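Long-range contacts in hydrogenase expression/formation protein HypE (Desulfovibrio vulgaris subsp. vulgaris, PDB 2Z1U), which binds ATP and magnesium and takes part in hydrogenase maturation, probably dehydrating a protein-bound thiocarboxamide to the thiocyanate that supplies cyanide ligands: residues A[168-173]-A[298-303]; A[202-207]-A[287-292]. All coordinates share one frame; numbering follows the deposited sequence.

Interaction 1 (A[168-173]-A[298-303])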
# COMPACT_ATOMS: atom_id res chain seq x y z
N ILE A 168 -9.72 -10.85 -29.11
CA ILE A 168 -8.68 -10.62 -28.11
C ILE A 168 -7.66 -9.74 -28.78
O ILE A 168 -7.09 -10.10 -29.81
CB ILE A 168 -7.99 -11.93 -27.64
CG1 ILE A 168 -9.01 -12.94 -27.11
CG2 ILE A 168 -6.94 -11.62 -26.55
CD1 ILE A 168 -8.42 -14.34 -26.82
N LEU A 169 -7.51 -8.54 -28.21
CA LEU A 169 -6.60 -7.53 -28.74
C LEU A 169 -5.43 -7.32 -27.78
O LEU A 169 -5.57 -7.40 -26.55
CB LEU A 169 -7.32 -6.19 -28.96
CG LEU A 169 -8.64 -6.09 -29.72
CD1 LEU A 169 -9.07 -4.62 -29.76
CD2 LEU A 169 -8.54 -6.68 -31.14
N ILE A 170 -4.27 -7.05 -28.36
CA ILE A 170 -3.10 -6.67 -27.59
C ILE A 170 -2.70 -5.25 -27.98
O ILE A 170 -2.86 -4.85 -29.15
CB ILE A 170 -1.93 -7.67 -27.80
CG1 ILE A 170 -0.93 -7.60 -26.65
CG2 ILE A 170 -1.26 -7.46 -29.18
CD1 ILE A 170 -1.46 -8.09 -25.29
N SER A 171 -2.18 -4.50 -27.02
CA SER A 171 -1.90 -3.05 -27.24
C SER A 171 -0.50 -2.79 -27.76
O SER A 171 -0.19 -1.68 -28.16
CB SER A 171 -2.14 -2.24 -25.96
OG SER A 171 -1.23 -2.61 -24.95
N GLY A 172 0.36 -3.81 -27.73
CA GLY A 172 1.72 -3.69 -28.25
C GLY A 172 2.57 -4.94 -28.03
O GLY A 172 2.04 -6.00 -27.69
N SER A 173 3.88 -4.79 -28.23
CA SER A 173 4.84 -5.89 -28.25
C SER A 173 5.01 -6.61 -26.91
O SER A 173 4.85 -6.01 -25.85
CB SER A 173 6.19 -5.37 -28.77
OG SER A 173 6.76 -4.44 -27.85
N HIS A 298 2.33 -1.48 -32.43
CA HIS A 298 2.24 -2.92 -32.59
C HIS A 298 0.94 -3.50 -32.05
O HIS A 298 0.83 -4.73 -31.92
CB HIS A 298 3.43 -3.60 -31.91
CG HIS A 298 4.75 -3.23 -32.51
ND1 HIS A 298 5.84 -2.89 -31.75
CD2 HIS A 298 5.14 -3.14 -33.80
CE1 HIS A 298 6.86 -2.60 -32.54
NE2 HIS A 298 6.46 -2.74 -33.79
N ALA A 299 -0.03 -2.64 -31.72
CA ALA A 299 -1.36 -3.12 -31.33
C ALA A 299 -1.89 -4.07 -32.40
O ALA A 299 -1.71 -3.82 -33.59
CB ALA A 299 -2.33 -1.96 -31.12
N ALA A 300 -2.52 -5.16 -31.98
CA ALA A 300 -3.00 -6.19 -32.92
C ALA A 300 -4.14 -7.04 -32.37
O ALA A 300 -4.26 -7.25 -31.17
CB ALA A 300 -1.85 -7.09 -33.37
N ARG A 301 -4.98 -7.52 -33.28
CA ARG A 301 -5.89 -8.60 -32.96
C ARG A 301 -5.02 -9.87 -32.85
O ARG A 301 -4.28 -10.20 -33.78
CB ARG A 301 -6.94 -8.74 -34.06
CG ARG A 301 -8.00 -9.79 -33.81
CD ARG A 301 -8.72 -10.11 -35.09
NE ARG A 301 -9.48 -8.98 -35.63
CZ ARG A 301 -10.76 -8.75 -35.38
NH1 ARG A 301 -11.37 -7.70 -35.92
NH2 ARG A 301 -11.45 -9.59 -34.59
N ILE A 302 -5.05 -10.54 -31.70
CA ILE A 302 -4.24 -11.77 -31.55
C ILE A 302 -5.03 -13.08 -31.48
O ILE A 302 -4.44 -14.18 -31.50
CB ILE A 302 -3.27 -11.71 -30.33
CG1 ILE A 302 -4.05 -11.71 -29.00
CG2 ILE A 302 -2.32 -10.52 -30.46
CD1 ILE A 302 -3.18 -11.88 -27.76
N GLY A 303 -6.35 -12.98 -31.42
CA GLY A 303 -7.16 -14.19 -31.28
C GLY A 303 -8.61 -13.91 -30.94
O GLY A 303 -9.11 -12.81 -31.16
O HOH W 1 4.70 -2.10 -28.93

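Interaction 2 (A[202-207]-A[287-292])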
# COMPACT_ATOMS: atom_id res chain seq x y z
N ASN A 202 -3.89 4.67 -18.65
CA ASN A 202 -5.19 5.23 -18.27
C ASN A 202 -5.92 5.99 -19.37
O ASN A 202 -7.16 5.91 -19.48
CB ASN A 202 -5.11 6.05 -16.96
CG ASN A 202 -4.11 7.19 -17.04
OD1 ASN A 202 -2.99 7.03 -17.49
ND2 ASN A 202 -4.52 8.36 -16.57
N ARG A 203 -5.17 6.76 -20.16
CA ARG A 203 -5.77 7.56 -21.23
C ARG A 203 -6.32 6.68 -22.38
O ARG A 203 -7.42 6.93 -22.87
CB ARG A 203 -4.78 8.62 -21.73
CG ARG A 203 -4.45 9.67 -20.63
CD ARG A 203 -3.36 10.64 -21.03
NE ARG A 203 -2.87 11.36 -19.85
CZ ARG A 203 -3.30 12.56 -19.43
NH1 ARG A 203 -4.23 13.23 -20.12
NH2 ARG A 203 -2.79 13.11 -18.34
N VAL A 204 -5.57 5.66 -22.81
CA VAL A 204 -6.11 4.70 -23.80
C VAL A 204 -7.37 4.01 -23.27
O VAL A 204 -8.34 3.86 -24.00
CB VAL A 204 -5.08 3.60 -24.24
CG1 VAL A 204 -5.47 3.02 -25.64
CG2 VAL A 204 -3.72 4.18 -24.36
N VAL A 205 -7.34 3.57 -22.00
CA VAL A 205 -8.49 2.89 -21.38
C VAL A 205 -9.72 3.79 -21.31
O VAL A 205 -10.82 3.35 -21.63
CB VAL A 205 -8.17 2.31 -19.97
CG1 VAL A 205 -9.43 1.78 -19.28
CG2 VAL A 205 -7.14 1.18 -20.06
N GLU A 206 -9.54 5.04 -20.88
CA GLU A 206 -10.66 5.98 -20.84
C GLU A 206 -11.35 6.08 -22.22
O GLU A 206 -12.58 5.97 -22.31
CB GLU A 206 -10.22 7.35 -20.28
CG GLU A 206 -11.35 8.41 -20.30
CD GLU A 206 -11.15 9.54 -19.31
OE1 GLU A 206 -10.56 9.30 -18.24
OE2 GLU A 206 -11.63 10.66 -19.59
N LYS A 207 -10.56 6.26 -23.28
CA LYS A 207 -11.13 6.37 -24.63
C LYS A 207 -11.79 5.07 -25.08
O LYS A 207 -12.83 5.11 -25.73
CB LYS A 207 -10.10 6.83 -25.66
CG LYS A 207 -10.76 7.26 -26.97
CD LYS A 207 -9.77 7.74 -28.01
CE LYS A 207 -10.51 8.44 -29.14
NZ LYS A 207 -9.57 8.96 -30.17
N LEU A 287 -9.17 -1.45 -31.69
CA LEU A 287 -7.84 -1.57 -32.28
C LEU A 287 -7.33 -0.22 -32.81
O LEU A 287 -6.15 0.07 -32.69
CB LEU A 287 -7.86 -2.57 -33.45
CG LEU A 287 -6.91 -3.76 -33.41
CD1 LEU A 287 -6.69 -4.29 -34.83
CD2 LEU A 287 -5.57 -3.47 -32.69
N ALA A 288 -8.22 0.56 -33.42
CA ALA A 288 -7.86 1.90 -33.88
C ALA A 288 -7.40 2.76 -32.70
O ALA A 288 -6.44 3.52 -32.80
CB ALA A 288 -9.03 2.59 -34.60
N VAL A 289 -8.08 2.63 -31.57
CA VAL A 289 -7.72 3.37 -30.36
C VAL A 289 -6.38 2.89 -29.78
O VAL A 289 -5.51 3.69 -29.44
CB VAL A 289 -8.88 3.33 -29.32
CG1 VAL A 289 -8.41 3.79 -27.94
CG2 VAL A 289 -10.06 4.19 -29.82
N LEU A 290 -6.20 1.58 -29.70
CA LEU A 290 -4.98 0.97 -29.19
C LEU A 290 -3.77 1.40 -30.02
O LEU A 290 -2.66 1.60 -29.46
CB LEU A 290 -5.11 -0.56 -29.21
CG LEU A 290 -6.21 -1.16 -28.34
CD1 LEU A 290 -6.37 -2.64 -28.65
CD2 LEU A 290 -5.88 -0.95 -26.87
N ARG A 291 -3.91 1.55 -31.33
CA ARG A 291 -2.82 2.01 -32.21
C ARG A 291 -2.28 3.40 -31.83
O ARG A 291 -1.12 3.71 -32.11
CB ARG A 291 -3.26 2.00 -33.68
CG ARG A 291 -3.31 0.60 -34.27
CD ARG A 291 -3.69 0.66 -35.76
NE ARG A 291 -3.91 -0.68 -36.29
CZ ARG A 291 -5.07 -1.15 -36.73
NH1 ARG A 291 -6.18 -0.41 -36.72
NH2 ARG A 291 -5.12 -2.39 -37.17
N GLU A 292 -3.11 4.20 -31.18
CA GLU A 292 -2.74 5.55 -30.77
C GLU A 292 -2.29 5.62 -29.32
O GLU A 292 -1.84 6.67 -28.88
CB GLU A 292 -3.85 6.55 -31.08
CG GLU A 292 -4.23 6.56 -32.54
CD GLU A 292 -4.98 7.81 -32.96
OE1 GLU A 292 -4.95 8.12 -34.15
OE2 GLU A 292 -5.58 8.49 -32.11
O HOH W 2 -7.79 7.07 -31.10

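Interaction 1 (A[168-173]-A[298-303])
Ile302 has CG1 between its backbone N and carbonyl carbon (chi1 68°), which leaves CG2 beside N; Ile170 has CG1 anti to N (chi1 -159°), which leaves its CG2 in the position between N and the carbonyl carbon. Ile302 CG2 and Ile170 CG2 come within 3.5 Å, a close fit for two methyls, as the side chains cross at a slant. The other branch of Ile302 serves Ile168: Ile302 CG1 lies 3.8 Å from Ile168 CG2, so one isoleucine touches two on the facing strand. Leu169 points to the other face of the sheet, where its CD2 rests 3.7 Å from Arg301 CA and beside the first carbons of the arginine chain.

The backbones pair antiparallel. Ile170 and Ala300 exchange two bonds, a nearly straight one from Ile170 N to Ala300 O (2.8 Å, 173° at the hydrogen) and its return from Ala300 N to Ile170 O (2.9 Å). A classic beta bulge then sets both Ile302 and Gly303 opposite Ile168. The extra residue makes two N-H groups share Ile168 O: Ile302 N binds it at 2.8 Å, Gly303 N only weakly. Ile168 N gives to Gly303 O (2.9 Å). Past the strand ends, a water accepts from Ser173 N and also hydrogen-bonds His298 ND1.

The Arg301 guanidinium forms salt bridges with Glu280 and Glu284 of helix 280-291, which also packs on Leu169. Helix 225-237 covers the isoleucine face through Leu226 and Leu230. Strand 275-278 flanks 167-170, and strand 240-244 flanks 300-306, placing this pair inside the mixed sheet of the AIR synthase-like C-terminal domain.

Interaction 2 (A[202-207]-A[287-292])
Lys207 NZ donates to a water at 2.8 Å, and that water in turn donates to Glu292 OE2, also at 2.8 Å. Lys207 NZ and Glu292 OE2 themselves stand 4.5 Å apart, too far for a salt bridge, so the water carries the polar link. Lys207 arrives there as an extended chain with CG anti to the backbone N (chi1 -167°). On the way, Lys207 CD passes 4.0 Å from Val289 CG2, and the aliphatic part of the lysine lies against the valine.

Beside this link the contact is apolar. Val204 CG1 meets Val289 CG1 at 3.8 Å, the two valines lying alongside and pointing opposite ways. Val204 CG1 also lies 4.2 Å from Leu290 CD2; the leucine side chain leaves its helix away from 202-207 but bends back at its end. Val289 further packs on Leu208 and Val212 of helix 202-212, and Val204 on Pro294.

The two helix segments run almost antiparallel at 159°, with their axes 9.7 Å apart. Elsewhere on its surface helix 202-212 meets helix 70-83 through Asn202 and Val205, and Glu206 forms a salt bridge with Arg88. No direct hydrogen bond joins the two segments. The chemistry is that of a small surface contact between neighbouring helices: methyl packing joins them, while a water-bridged pair of opposite charges lies beside the valines, its attraction probably softened by solvent.

The centres of interaction 1 and interaction 2 lie about 12 Å apart, both in the AIR synthase-related C-terminal domain. In chain order come strand 167-170, helix 202-212, helix 280-291 and strand 300-306, so the helix pair falls between the two strands of interaction 1. Helix 280-291 leads on to strand 300-306 and joins the contacts physically: Leu290 CD1 packs 3.5 Å from Leu169 CD1, and Leu290 CB 3.6 Å from Ala299 CB. The two helices lie side by side, nearly antiparallel, with 280-291 packed on the sheet through Leu287 and Leu290. Asp220, a magnesium ligand, lies about 8 Å from Ser171 and about 11 Å from Leu290, measured between side chains.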